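Local structure of phenylacetaldehyde dehydrogenase (Burkholderia cenocepacia, 4O5H) at residues A18-L27 and R110-L118; L27-I35 and I59-D69. The protein probably oxidises phenylacetaldehyde to phenylacetate with NAD+ as the electron acceptor, as a member of the aldehyde dehydrogenase family. One frame throughout, in Å; residues are numbered along the deposited sequence.

Interaction 1: residues A18-L27 and R110-L118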
ATOM      1  N   ALA A  18       7.646  38.370 -23.927  1.00 32.44           N
ATOM      2  CA  ALA A  18       7.920  39.143 -22.723  1.00 30.48           C
ATOM      3  C   ALA A  18       7.729  38.270 -21.496  1.00 27.00           C
ATOM      4  O   ALA A  18       6.936  37.356 -21.496  1.00 26.17           O
ATOM      5  CB  ALA A  18       7.001  40.352 -22.649  1.00 32.51           C
ATOM      6  N   LEU A  19       8.466  38.572 -20.442  1.00 25.08           N
ATOM      7  CA  LEU A  19       8.342  37.871 -19.191  1.00 22.89           C
ATOM      8  C   LEU A  19       8.027  38.895 -18.136  1.00 22.23           C
ATOM      9  O   LEU A  19       8.460  40.031 -18.238  1.00 21.25           O
ATOM     10  CB  LEU A  19       9.664  37.215 -18.829  1.00 22.50           C
ATOM     11  CG  LEU A  19      10.138  36.059 -19.686  1.00 22.14           C
ATOM     12  CD1 LEU A  19      11.479  35.593 -19.188  1.00 21.94           C
ATOM     13  CD2 LEU A  19       9.136  34.928 -19.640  1.00 21.41           C
ATOM     14  N   LEU A  20       7.327  38.467 -17.090  1.00 20.85           N
ATOM     15  CA  LEU A  20       7.115  39.342 -15.956  1.00 21.31           C
ATOM     16  C   LEU A  20       8.459  39.711 -15.366  1.00 21.41           C
ATOM     17  O   LEU A  20       9.400  38.902 -15.340  1.00 20.83           O
ATOM     18  CB  LEU A  20       6.232  38.677 -14.887  1.00 20.63           C
ATOM     19  CG  LEU A  20       4.772  38.414 -15.263  1.00 20.79           C
ATOM     20  CD1 LEU A  20       4.104  37.683 -14.128  1.00 20.59           C
ATOM     21  CD2 LEU A  20       4.023  39.698 -15.548  1.00 22.76           C
ATOM     22  N   ASP A  21       8.521  40.909 -14.805  1.00 22.02           N
ATOM     23  CA  ASP A  21       9.665  41.300 -13.998  1.00 22.83           C
ATOM     24  C   ASP A  21       9.969  40.281 -12.898  1.00 21.58           C
ATOM     25  O   ASP A  21      11.149  39.964 -12.643  1.00 21.24           O
ATOM     26  CB  ASP A  21       9.440  42.676 -13.368  1.00 24.47           C
ATOM     27  CG  ASP A  21       9.486  43.809 -14.377  1.00 26.34           C
ATOM     28  OD1 ASP A  21       9.897  43.607 -15.550  1.00 26.61           O
ATOM     29  OD2 ASP A  21       9.130  44.948 -13.970  1.00 28.98           O
ATOM     30  N   ALA A  22       8.934  39.768 -12.225  1.00 20.84           N
ATOM     31  CA  ALA A  22       9.148  38.824 -11.127  1.00 19.83           C
ATOM     32  C   ALA A  22       9.856  37.553 -11.636  1.00 19.30           C
ATOM     33  O   ALA A  22      10.716  37.005 -10.945  1.00 19.58           O
ATOM     34  CB  ALA A  22       7.836  38.467 -10.426  1.00 19.89           C
ATOM     35  N   THR A  23       9.441  37.084 -12.806  1.00 18.65           N
ATOM     36  CA  THR A  23       9.966  35.890 -13.415  1.00 18.01           C
ATOM     37  C   THR A  23      11.443  36.103 -13.709  1.00 18.36           C
ATOM     38  O   THR A  23      12.283  35.261 -13.379  1.00 17.65           O
ATOM     39  CB  THR A  23       9.228  35.562 -14.732  1.00 17.83           C
ATOM     40  OG1 THR A  23       7.817  35.429 -14.498  1.00 18.09           O
ATOM     41  CG2 THR A  23       9.768  34.263 -15.336  1.00 17.25           C
ATOM     42  N   ARG A  24      11.763  37.256 -14.290  1.00 19.71           N
ATOM     43  CA  ARG A  24      13.148  37.602 -14.593  0.50 20.60           C
ATOM     44  C   ARG A  24      14.000  37.652 -13.313  1.00 20.63           C
ATOM     45  O   ARG A  24      15.111  37.139 -13.274  1.00 21.36           O
ATOM     46  CB  ARG A  24      13.238  38.919 -15.396  0.50 21.97           C
ATOM     47  CG  ARG A  24      12.853  38.736 -16.865  0.50 22.31           C
ATOM     48  CD  ARG A  24      13.198  39.973 -17.711  0.50 24.04           C
ATOM     49  NE  ARG A  24      12.416  40.041 -18.945  0.50 24.36           N
ATOM     50  CZ  ARG A  24      12.645  39.311 -20.038  0.50 24.17           C
ATOM     51  NH1 ARG A  24      13.652  38.441 -20.088  0.50 23.84           N
ATOM     52  NH2 ARG A  24      11.853  39.452 -21.085  0.50 24.36           N
ATOM     53  N   ALA A  25      13.476  38.260 -12.273  1.00 20.72           N
ATOM     54  CA  ALA A  25      14.198  38.351 -10.998  1.00 21.27           C
ATOM     55  C   ALA A  25      14.449  36.976 -10.407  1.00 19.56           C
ATOM     56  O   ALA A  25      15.511  36.719  -9.855  1.00 19.16           O
ATOM     57  CB  ALA A  25      13.426  39.219  -9.985  1.00 21.67           C
ATOM     58  N   PHE A  26      13.447  36.104 -10.471  1.00 18.26           N
ATOM     59  CA  PHE A  26      13.625  34.778  -9.938  1.00 17.24           C
ATOM     60  C   PHE A  26      14.705  34.036 -10.718  1.00 17.41           C
ATOM     61  O   PHE A  26      15.555  33.396 -10.128  1.00 17.64           O
ATOM     62  CB  PHE A  26      12.308  33.995  -9.992  1.00 16.41           C
ATOM     63  CG  PHE A  26      12.437  32.569  -9.528  1.00 15.35           C
ATOM     64  CD1 PHE A  26      12.497  32.251  -8.188  1.00 15.50           C
ATOM     65  CD2 PHE A  26      12.484  31.557 -10.443  1.00 15.61           C
ATOM     66  CE1 PHE A  26      12.618  30.938  -7.763  1.00 15.12           C
ATOM     67  CE2 PHE A  26      12.585  30.233 -10.038  1.00 15.02           C
ATOM     68  CZ  PHE A  26      12.636  29.926  -8.692  1.00 15.05           C
ATOM     69  N   LEU A  27      14.676  34.141 -12.036  1.00 18.27           N
ATOM     70  CA  LEU A  27      15.701  33.487 -12.843  1.00 18.72           C
ATOM     71  C   LEU A  27      17.111  34.018 -12.604  1.00 19.50           C
ATOM     72  O   LEU A  27      18.068  33.258 -12.603  1.00 19.27           O
ATOM     73  CB  LEU A  27      15.387  33.593 -14.321  1.00 19.58           C
ATOM     74  CG  LEU A  27      14.136  32.846 -14.779  1.00 20.32           C
ATOM     75  CD1 LEU A  27      13.870  33.169 -16.246  1.00 21.41           C
ATOM     76  CD2 LEU A  27      14.269  31.362 -14.566  1.00 20.27           C
ATOM     77  N   ARG A 110       0.653  33.805 -12.931  1.00 12.19           N
ATOM     78  CA  ARG A 110       1.346  34.036 -14.225  1.00 12.56           C
ATOM     79  C   ARG A 110       2.848  33.779 -14.114  1.00 12.44           C
ATOM     80  O   ARG A 110       3.425  33.115 -14.957  1.00 12.11           O
ATOM     81  CB  ARG A 110       1.118  35.449 -14.733  1.00 13.30           C
ATOM     82  CG  ARG A 110       1.836  35.748 -16.017  1.00 13.97           C
ATOM     83  CD  ARG A 110       1.373  34.857 -17.182  1.00 14.03           C
ATOM     84  NE  ARG A 110       2.213  35.064 -18.359  1.00 14.69           N
ATOM     85  CZ  ARG A 110       1.899  34.670 -19.587  1.00 15.20           C
ATOM     86  NH1 ARG A 110       0.793  34.008 -19.804  1.00 15.35           N
ATOM     87  NH2 ARG A 110       2.696  34.946 -20.607  1.00 15.77           N
ATOM     88  N   GLU A 111       3.471  34.270 -13.033  1.00 12.37           N
ATOM     89  CA  GLU A 111       4.881  34.013 -12.827  1.00 12.58           C
ATOM     90  C   GLU A 111       5.181  32.504 -12.736  1.00 11.95           C
ATOM     91  O   GLU A 111       6.099  32.005 -13.349  1.00 11.83           O
ATOM     92  CB  GLU A 111       5.353  34.678 -11.517  1.00 13.02           C
ATOM     93  CG  GLU A 111       6.809  34.398 -11.223  1.00 13.34           C
ATOM     94  CD  GLU A 111       7.216  34.836  -9.830  1.00 13.82           C
ATOM     95  OE1 GLU A 111       6.368  35.411  -9.090  1.00 14.19           O
ATOM     96  OE2 GLU A 111       8.369  34.544  -9.476  1.00 14.14           O
ATOM     97  N   LEU A 112       4.388  31.791 -11.956  1.00 11.61           N
ATOM     98  CA  LEU A 112       4.565  30.337 -11.857  1.00 11.23           C
ATOM     99  C   LEU A 112       4.404  29.649 -13.182  1.00 11.10           C
ATOM    100  O   LEU A 112       5.157  28.724 -13.500  1.00 10.99           O
ATOM    101  CB  LEU A 112       3.580  29.751 -10.835  1.00 10.94           C
ATOM    102  CG  LEU A 112       3.933  30.065  -9.347  1.00 10.89           C
ATOM    103  CD1 LEU A 112       2.765  29.771  -8.427  1.00 10.70           C
ATOM    104  CD2 LEU A 112       5.133  29.266  -8.938  1.00 10.88           C
ATOM    105  N   ALA A 113       3.456  30.110 -13.984  1.00 11.28           N
ATOM    106  CA  ALA A 113       3.241  29.548 -15.324  1.00 11.36           C
ATOM    107  C   ALA A 113       4.417  29.809 -16.241  1.00 11.76           C
ATOM    108  O   ALA A 113       4.839  28.931 -16.973  1.00 11.57           O
ATOM    109  CB  ALA A 113       1.979  30.106 -15.946  1.00 11.54           C
ATOM    110  N   GLU A 114       4.967  31.013 -16.190  1.00 12.09           N
ATOM    111  CA  GLU A 114       6.158  31.341 -17.005  1.00 12.40           C
ATOM    112  C   GLU A 114       7.367  30.472 -16.591  1.00 12.56           C
ATOM    113  O   GLU A 114       8.082  29.941 -17.443  1.00 12.59           O
ATOM    114  CB  GLU A 114       6.499  32.846 -16.886  1.00 12.61           C
ATOM    115  CG  GLU A 114       5.429  33.722 -17.557  1.00 12.79           C
ATOM    116  CD  GLU A 114       5.689  35.207 -17.521  1.00 13.18           C
ATOM    117  OE1 GLU A 114       6.649  35.667 -16.857  1.00 13.10           O
ATOM    118  OE2 GLU A 114       4.890  35.924 -18.183  1.00 13.49           O
ATOM    119  N   ILE A 115       7.579  30.338 -15.291  1.00 12.30           N
ATOM    120  CA  ILE A 115       8.680  29.539 -14.816  1.00 12.54           C
ATOM    121  C   ILE A 115       8.482  28.126 -15.330  1.00 12.57           C
ATOM    122  O   ILE A 115       9.420  27.488 -15.829  1.00 12.62           O
ATOM    123  CB  ILE A 115       8.739  29.530 -13.249  1.00 12.37           C
ATOM    124  CG1 ILE A 115       9.128  30.895 -12.752  1.00 12.72           C
ATOM    125  CG2 ILE A 115       9.702  28.466 -12.744  1.00 12.40           C
ATOM    126  CD1 ILE A 115       8.897  31.118 -11.274  1.00 12.81           C
ATOM    127  N   GLU A 116       7.271  27.613 -15.179  1.00 12.35           N
ATOM    128  CA  GLU A 116       7.000  26.246 -15.578  1.00 12.78           C
ATOM    129  C   GLU A 116       7.183  26.059 -17.081  1.00 12.81           C
ATOM    130  O   GLU A 116       7.765  25.049 -17.526  1.00 12.88           O
ATOM    131  CB  GLU A 116       5.588  25.840 -15.186  1.00 12.98           C
ATOM    132  CG  GLU A 116       5.366  24.352 -15.192  1.00 13.38           C
ATOM    133  CD  GLU A 116       5.791  23.686 -13.888  1.00 14.06           C
ATOM    134  OE1 GLU A 116       6.940  23.934 -13.427  1.00 15.21           O
ATOM    135  OE2 GLU A 116       4.968  22.958 -13.318  1.00 13.61           O
ATOM    136  N   SER A 117       6.725  27.029 -17.866  1.00 12.54           N
ATOM    137  CA  SER A 117       6.865  26.949 -19.323  1.00 12.96           C
ATOM    138  C   SER A 117       8.347  26.983 -19.728  1.00 12.93           C
ATOM    139  O   SER A 117       8.771  26.223 -20.609  1.00 12.91           O
ATOM    140  CB  SER A 117       6.112  28.105 -19.976  1.00 13.11           C
ATOM    141  OG  SER A 117       6.217  28.054 -21.365  1.00 13.55           O
ATOM    142  N   LEU A 118       9.128  27.847 -19.087  1.00 12.66           N
ATOM    143  CA  LEU A 118      10.546  27.937 -19.425  1.00 12.86           C
ATOM    144  C   LEU A 118      11.329  26.679 -19.044  1.00 12.80           C
ATOM    145  O   LEU A 118      12.289  26.313 -19.715  1.00 13.12           O
ATOM    146  CB  LEU A 118      11.192  29.166 -18.770  1.00 12.94           C
ATOM    147  CG  LEU A 118      10.672  30.509 -19.275  1.00 13.25           C
ATOM    148  CD1 LEU A 118      11.147  31.664 -18.401  1.00 13.33           C
ATOM    149  CD2 LEU A 118      11.089  30.732 -20.720  1.00 13.48           C
TER
HETATM  150  O   HOH W   1       9.830  36.193  -8.202  1.00 17.70           O

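Interaction 2: residues L27-I35 and I59-D69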
ATOM      1  N   LEU A  27      14.676  34.141 -12.036  1.00 18.27           N
ATOM      2  CA  LEU A  27      15.701  33.487 -12.843  1.00 18.72           C
ATOM      3  C   LEU A  27      17.111  34.018 -12.604  1.00 19.50           C
ATOM      4  O   LEU A  27      18.068  33.258 -12.603  1.00 19.27           O
ATOM      5  CB  LEU A  27      15.387  33.593 -14.321  1.00 19.58           C
ATOM      6  CG  LEU A  27      14.136  32.846 -14.779  1.00 20.32           C
ATOM      7  CD1 LEU A  27      13.870  33.169 -16.246  1.00 21.41           C
ATOM      8  CD2 LEU A  27      14.269  31.362 -14.566  1.00 20.27           C
ATOM      9  N   ALA A  28      17.234  35.312 -12.421  1.00 19.69           N
ATOM     10  CA  ALA A  28      18.554  35.928 -12.267  1.00 20.89           C
ATOM     11  C   ALA A  28      19.232  35.598 -10.927  1.00 20.26           C
ATOM     12  O   ALA A  28      20.422  35.543 -10.869  1.00 20.70           O
ATOM     13  CB  ALA A  28      18.446  37.430 -12.410  1.00 21.72           C
ATOM     14  N   LYS A  29      18.486  35.391  -9.858  1.00 19.42           N
ATOM     15  CA  LYS A  29      19.123  35.289  -8.553  1.00 19.49           C
ATOM     16  C   LYS A  29      19.638  33.872  -8.259  1.00 19.23           C
ATOM     17  O   LYS A  29      19.104  32.888  -8.776  1.00 18.69           O
ATOM     18  CB  LYS A  29      18.148  35.724  -7.464  1.00 19.47           C
ATOM     19  CG  LYS A  29      17.154  34.640  -7.098  1.00 18.47           C
ATOM     20  CD  LYS A  29      16.017  35.151  -6.250  1.00 18.80           C
ATOM     21  CE  LYS A  29      15.140  33.979  -5.853  1.00 18.01           C
ATOM     22  NZ  LYS A  29      14.068  34.381  -4.932  1.00 18.37           N
ATOM     23  N   PRO A  30      20.593  33.751  -7.346  1.00 20.57           N
ATOM     24  CA  PRO A  30      21.113  32.438  -6.965  1.00 20.67           C
ATOM     25  C   PRO A  30      20.064  31.536  -6.332  1.00 19.48           C
ATOM     26  O   PRO A  30      19.223  32.004  -5.608  1.00 19.47           O
ATOM     27  CB  PRO A  30      22.190  32.770  -5.937  1.00 21.10           C
ATOM     28  CG  PRO A  30      22.587  34.161  -6.272  1.00 22.78           C
ATOM     29  CD  PRO A  30      21.328  34.838  -6.675  1.00 22.13           C
ATOM     30  N   LYS A  31      20.039  30.268  -6.721  1.00 20.19           N
ATOM     31  CA  LYS A  31      19.006  29.307  -6.261  1.00 19.90           C
ATOM     32  C   LYS A  31      19.618  28.442  -5.194  1.00 19.48           C
ATOM     33  O   LYS A  31      20.759  27.988  -5.339  1.00 18.69           O
ATOM     34  CB  LYS A  31      18.545  28.346  -7.381  1.00 20.82           C
ATOM     35  CG  LYS A  31      18.184  28.997  -8.703  1.00 22.57           C
ATOM     36  CD  LYS A  31      16.943  29.863  -8.638  1.00 21.69           C
ATOM     37  CE  LYS A  31      16.714  30.412 -10.024  1.00 21.48           C
ATOM     38  NZ  LYS A  31      17.808  31.286 -10.556  1.00 21.85           N
ATOM     39  N   GLN A  32      18.809  28.109  -4.205  1.00 18.46           N
ATOM     40  CA  GLN A  32      19.219  27.228  -3.124  1.00 18.61           C
ATOM     41  C   GLN A  32      18.123  26.215  -2.780  1.00 16.21           C
ATOM     42  O   GLN A  32      16.964  26.404  -3.136  1.00 15.33           O
ATOM     43  CB  GLN A  32      19.535  28.077  -1.909  1.00 21.50           C
ATOM     44  CG  GLN A  32      20.698  29.009  -2.144  1.00 25.51           C
ATOM     45  CD  GLN A  32      21.093  29.711  -0.908  1.00 30.08           C
ATOM     46  OE1 GLN A  32      20.323  30.506  -0.361  1.00 36.76           O
ATOM     47  NE2 GLN A  32      22.291  29.407  -0.415  1.00 31.84           N
ATOM     48  N   MET A  33      18.509  25.165  -2.064  1.00 14.88           N
ATOM     49  CA  MET A  33      17.558  24.197  -1.506  1.00 14.14           C
ATOM     50  C   MET A  33      16.948  24.753  -0.216  1.00 13.73           C
ATOM     51  O   MET A  33      17.558  25.568   0.448  1.00 14.03           O
ATOM     52  CB  MET A  33      18.269  22.897  -1.140  1.00 13.89           C
ATOM     53  CG  MET A  33      18.860  22.212  -2.321  1.00 13.97           C
ATOM     54  SD  MET A  33      19.649  20.672  -1.917  1.00 14.16           S
ATOM     55  CE  MET A  33      21.213  21.162  -1.168  1.00 15.56           C
ATOM     56  N   LEU A  34      15.806  24.213   0.176  1.00 13.04           N
ATOM     57  CA  LEU A  34      15.188  24.559   1.456  1.00 13.40           C
ATOM     58  C   LEU A  34      15.357  23.398   2.425  1.00 13.12           C
ATOM     59  O   LEU A  34      14.729  22.334   2.244  1.00 12.42           O
ATOM     60  CB  LEU A  34      13.705  24.863   1.244  1.00 13.40           C
ATOM     61  CG  LEU A  34      12.901  25.155   2.518  1.00 14.60           C
ATOM     62  CD1 LEU A  34      13.480  26.347   3.240  1.00 15.51           C
ATOM     63  CD2 LEU A  34      11.450  25.411   2.189  1.00 14.81           C
ATOM     64  N   ILE A  35      16.245  23.564   3.388  1.00 13.25           N
ATOM     65  CA  ILE A  35      16.574  22.497   4.317  1.00 13.94           C
ATOM     66  C   ILE A  35      16.377  23.008   5.736  1.00 14.53           C
ATOM     67  O   ILE A  35      17.169  23.815   6.243  1.00 14.79           O
ATOM     68  CB  ILE A  35      18.010  21.987   4.096  1.00 14.45           C
ATOM     69  CG1 ILE A  35      18.087  21.419   2.695  1.00 13.91           C
ATOM     70  CG2 ILE A  35      18.396  20.921   5.130  1.00 15.08           C
ATOM     71  CD1 ILE A  35      19.433  20.923   2.277  1.00 14.29           C
ATOM     72  N   ILE A  59      19.243  28.445 -18.321  1.00 17.39           N
ATOM     73  CA  ILE A  59      18.541  29.592 -17.765  1.00 18.01           C
ATOM     74  C   ILE A  59      18.790  29.793 -16.263  1.00 17.87           C
ATOM     75  O   ILE A  59      18.398  30.811 -15.713  1.00 18.45           O
ATOM     76  CB  ILE A  59      16.998  29.512 -18.037  1.00 18.20           C
ATOM     77  CG1 ILE A  59      16.394  28.191 -17.538  1.00 17.85           C
ATOM     78  CG2 ILE A  59      16.742  29.655 -19.525  1.00 18.76           C
ATOM     79  CD1 ILE A  59      14.878  28.127 -17.491  1.00 17.86           C
ATOM     80  N   ALA A  60      19.319  28.779 -15.595  1.00 17.09           N
ATOM     81  CA  ALA A  60      19.515  28.804 -14.162  1.00 17.08           C
ATOM     82  C   ALA A  60      20.423  27.652 -13.791  1.00 16.97           C
ATOM     83  O   ALA A  60      20.667  26.765 -14.598  1.00 16.62           O
ATOM     84  CB  ALA A  60      18.179  28.663 -13.397  1.00 16.54           C
ATOM     85  N   ARG A  61      20.861  27.664 -12.538  1.00 17.84           N
ATOM     86  CA  ARG A  61      21.559  26.554 -11.922  1.00 18.53           C
ATOM     87  C   ARG A  61      20.999  26.310 -10.529  1.00 17.18           C
ATOM     88  O   ARG A  61      20.665  27.241  -9.817  1.00 16.78           O
ATOM     89  CB  ARG A  61      23.031  26.876 -11.822  1.00 22.23           C
ATOM     90  CG  ARG A  61      23.660  27.243 -13.162  1.00 25.01           C
ATOM     91  CD  ARG A  61      25.083  27.695 -12.984  1.00 29.21           C
ATOM     92  NE  ARG A  61      25.970  26.566 -12.753  1.00 33.60           N
ATOM     93  CZ  ARG A  61      27.254  26.673 -12.378  1.00 40.28           C
ATOM     94  NH1 ARG A  61      27.822  27.878 -12.186  1.00 41.16           N
ATOM     95  NH2 ARG A  61      27.984  25.563 -12.194  1.00 40.53           N
ATOM     96  N   VAL A  62      20.897  25.055 -10.138  1.00 16.17           N
ATOM     97  CA  VAL A  62      20.400  24.706  -8.793  1.00 15.26           C
ATOM     98  C   VAL A  62      21.392  23.760  -8.112  1.00 15.51           C
ATOM     99  O   VAL A  62      22.224  23.137  -8.796  1.00 16.01           O
ATOM    100  CB  VAL A  62      18.998  24.075  -8.830  1.00 13.86           C
ATOM    101  CG1 VAL A  62      18.013  25.026  -9.498  1.00 13.67           C
ATOM    102  CG2 VAL A  62      19.015  22.711  -9.503  1.00 13.89           C
ATOM    103  N   PRO A  63      21.307  23.624  -6.770  1.00 14.81           N
ATOM    104  CA  PRO A  63      22.183  22.685  -6.128  1.00 15.40           C
ATOM    105  C   PRO A  63      22.012  21.253  -6.600  1.00 15.78           C
ATOM    106  O   PRO A  63      20.890  20.808  -6.857  1.00 14.14           O
ATOM    107  CB  PRO A  63      21.835  22.812  -4.652  1.00 15.36           C
ATOM    108  CG  PRO A  63      21.338  24.227  -4.538  1.00 15.44           C
ATOM    109  CD  PRO A  63      20.516  24.370  -5.795  1.00 14.59           C
ATOM    110  N   GLU A  64      23.141  20.546  -6.646  1.00 17.25           N
ATOM    111  CA  GLU A  64      23.177  19.118  -6.886  1.00 18.59           C
ATOM    112  C   GLU A  64      23.436  18.373  -5.559  1.00 17.88           C
ATOM    113  O   GLU A  64      24.582  18.166  -5.156  1.00 18.61           O
ATOM    114  CB  GLU A  64      24.280  18.801  -7.887  1.00 21.72           C
ATOM    115  CG  GLU A  64      24.263  17.338  -8.287  1.00 23.88           C
ATOM    116  CD  GLU A  64      25.610  16.780  -8.653  1.00 27.19           C
ATOM    117  OE1 GLU A  64      26.444  17.431  -9.298  1.00 31.22           O
ATOM    118  OE2 GLU A  64      25.822  15.652  -8.277  1.00 29.72           O
ATOM    119  N   ALA A  65      22.354  17.965  -4.897  1.00 16.64           N
ATOM    120  CA  ALA A  65      22.425  17.366  -3.553  1.00 16.94           C
ATOM    121  C   ALA A  65      22.966  15.964  -3.605  1.00 17.72           C
ATOM    122  O   ALA A  65      22.716  15.253  -4.549  1.00 17.75           O
ATOM    123  CB  ALA A  65      21.058  17.324  -2.923  1.00 15.90           C
ATOM    124  N   ASP A  66      23.746  15.596  -2.601  1.00 19.05           N
ATOM    125  CA  ASP A  66      24.113  14.192  -2.405  1.00 20.62           C
ATOM    126  C   ASP A  66      23.407  13.665  -1.150  1.00 19.58           C
ATOM    127  O   ASP A  66      22.526  14.339  -0.578  1.00 16.97           O
ATOM    128  CB  ASP A  66      25.651  13.972  -2.461  1.00 22.98           C
ATOM    129  CG  ASP A  66      26.408  14.531  -1.241  1.00 25.54           C
ATOM    130  OD1 ASP A  66      25.820  14.890  -0.220  1.00 26.00           O
ATOM    131  OD2 ASP A  66      27.645  14.628  -1.295  1.00 28.92           O
ATOM    132  N   GLU A  67      23.793  12.473  -0.739  1.00 20.55           N
ATOM    133  CA  GLU A  67      23.220  11.803   0.396  1.00 21.88           C
ATOM    134  C   GLU A  67      23.306  12.636   1.690  1.00 20.84           C
ATOM    135  O   GLU A  67      22.367  12.621   2.515  1.00 19.47           O
ATOM    136  CB  GLU A  67      23.926  10.435   0.567  1.00 25.49           C
ATOM    137  CG  GLU A  67      23.219   9.527   1.541  1.00 29.20           C
ATOM    138  CD  GLU A  67      23.644   8.049   1.410  1.00 33.11           C
ATOM    139  OE1 GLU A  67      24.871   7.803   1.299  1.00 37.35           O
ATOM    140  OE2 GLU A  67      22.751   7.136   1.447  1.00 34.98           O
ATOM    141  N   ARG A  68      24.383  13.395   1.860  1.00 20.47           N
ATOM    142  CA  ARG A  68      24.563  14.226   3.066  1.00 21.47           C
ATOM    143  C   ARG A  68      23.457  15.259   3.152  1.00 18.81           C
ATOM    144  O   ARG A  68      22.872  15.474   4.202  1.00 17.76           O
ATOM    145  CB  ARG A  68      25.894  15.004   3.042  1.00 23.80           C
ATOM    146  CG  ARG A  68      27.146  14.165   3.051  1.00 27.34           C
ATOM    147  CD  ARG A  68      28.399  15.034   2.831  1.00 30.78           C
ATOM    148  NE  ARG A  68      28.562  15.423   1.433  1.00 32.01           N
ATOM    149  CZ  ARG A  68      29.569  16.151   0.960  1.00 35.37           C
ATOM    150  NH1 ARG A  68      30.523  16.619   1.767  1.00 37.87           N
ATOM    151  NH2 ARG A  68      29.631  16.425  -0.335  1.00 36.97           N
ATOM    152  N   ASP A  69      23.178  15.909   2.031  1.00 17.00           N
ATOM    153  CA  ASP A  69      22.159  16.956   2.015  1.00 15.73           C
ATOM    154  C   ASP A  69      20.767  16.352   2.259  1.00 14.25           C
ATOM    155  O   ASP A  69      19.934  16.920   2.978  1.00 13.74           O
ATOM    156  CB  ASP A  69      22.193  17.747   0.690  1.00 15.29           C
ATOM    157  CG  ASP A  69      23.597  18.230   0.345  1.00 16.59           C
ATOM    158  OD1 ASP A  69      24.181  19.029   1.129  1.00 17.08           O
ATOM    159  OD2 ASP A  69      24.136  17.785  -0.677  1.00 16.54           O
TER
HETATM  160  O   HOH W   2      20.356  30.468 -11.275  1.00 15.64           O
HETATM  161  O   HOH W   3      22.599  26.592  -7.069  1.00 16.17           O
HETATM  162  O   HOH W   4      21.730  29.554  -8.756  1.00 17.13           O

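Interaction 1: residues A18-L27 and R110-L118
Two helices pack where the N-terminal helix of this aldehyde dehydrogenase lies against helix 109-120, with Thr23 as a knob in a hole made by Glu111, Glu114, Ile115 and Leu118. The axes of 21-27 and 110-118 come within 9.1 Å and cross at -50°. The polar centre of the contact is the Glu114 carboxylate. Its OE1 accepts from two donors of the N-terminal segment. Leu20 N, at the N-cap position, meets Glu114 OE1 on the syn lone pair at 2.9 Å, with an N-H...O angle of 165°. Thr23 OG1 donates to Glu114 OE1 from the anti side at 2.6 Å, tilted out of the carboxylate plane. Thr23 OG1 stands opposite the carbonyl carbon, beside the backbone N (chi1 -57°), which aims it at Glu114. Glu114 OE2 takes Arg110 NE in a salt bridge of 2.8 Å. Both carboxylate oxygens are thus held, which should fix the rotation of the group and favour its charged form. Leu20 extends over the chain of Arg110, with Leu20 CD1 3.5 Å from Arg110 CG. Glu111 runs past Thr23 in the opposite direction. Its OE2 forms a salt bridge with Arg219 and takes a bond from a water that also donates to Ala22 O. Leu19 and Leu118 meet tip to tip through their CD1 atoms, and Ile115 CD1 approaches the Phe26 ring obliquely, 3.7 Å from Phe26 CD2.

Interaction 2: residues L27-I35 and I59-D69
Lys31 folds its charged end back onto the carbonyls of the turn before it, while waters bridge its backbone to the facing strand. The segment 27-35 leaves the N-terminal helix and runs beside strand 57-63, one arm of an antiparallel beta hairpin with strand 47-52. Strand 57-63 carries a classic beta bulge, where Ile59 and Ala60 both face Val50. All polar links between the two segments pass through water. One water accepts from Lys31 N and donates to Arg61 O, at 2.7 and 2.8 Å. A second accepts from Lys31 NZ and Arg61 N. A third donates to Lys31 O and, weakly, to Arg61 O. The lysine chain bends at chi2 (-67°) and again at chi4 (-62°), which turns NZ back to the end of the helix. There Lys31 NZ donates to Lys29 O at 2.7 Å, nearly in line with the carbonyl bond, and to Leu27 O at 2.9 Å, from above that carbonyl plane. The ammonium also makes a cation-pi contact with Phe26. These partners probably offset the charge of this buried lysine. Lys31 CG lies 3.2 Å from Arg61 O, and Lys31 CB lies against Val62 CG1. Farther on, Met33 and Pro63 lie alongside with their side chains pointing opposite ways, Met33 CG 3.8 Å from Pro63 CB. The sulfur touches Ala65 CB. Asp66 and Asp69 form a capping box at the start of helix 67-82: Arg68 N donates to Asp66 OD1, and Asp66 N to Asp69 OD2. The other oxygen of Asp69, OD1, accepts from Ala43 N. A bend at chi3 (-77°) brings Met33 CE to 4.0 Å from Asp69 CB.

In the fold
Interaction 1 and interaction 2 lie on the same side of the chain's centre, with their own centres about 18 Å apart. They share Leu27 and helix 21-28. The chain passes from that helix through 27-35 and the strands that follow to 59-69, then reaches 110-118, so the segments of interaction 2 fall between the ends of interaction 1. The two contacts also touch at Leu118 O and Ile59 CD1. Helix 215-227 meets side chains of both. A sodium ion bound by Val51, Asp119 and Asp212 lies about 8 Å from the side chain of Leu118 and about 6 Å from that of Ile59. Together the contacts fasten the N-terminal segment to the hairpin and to helix 109-120.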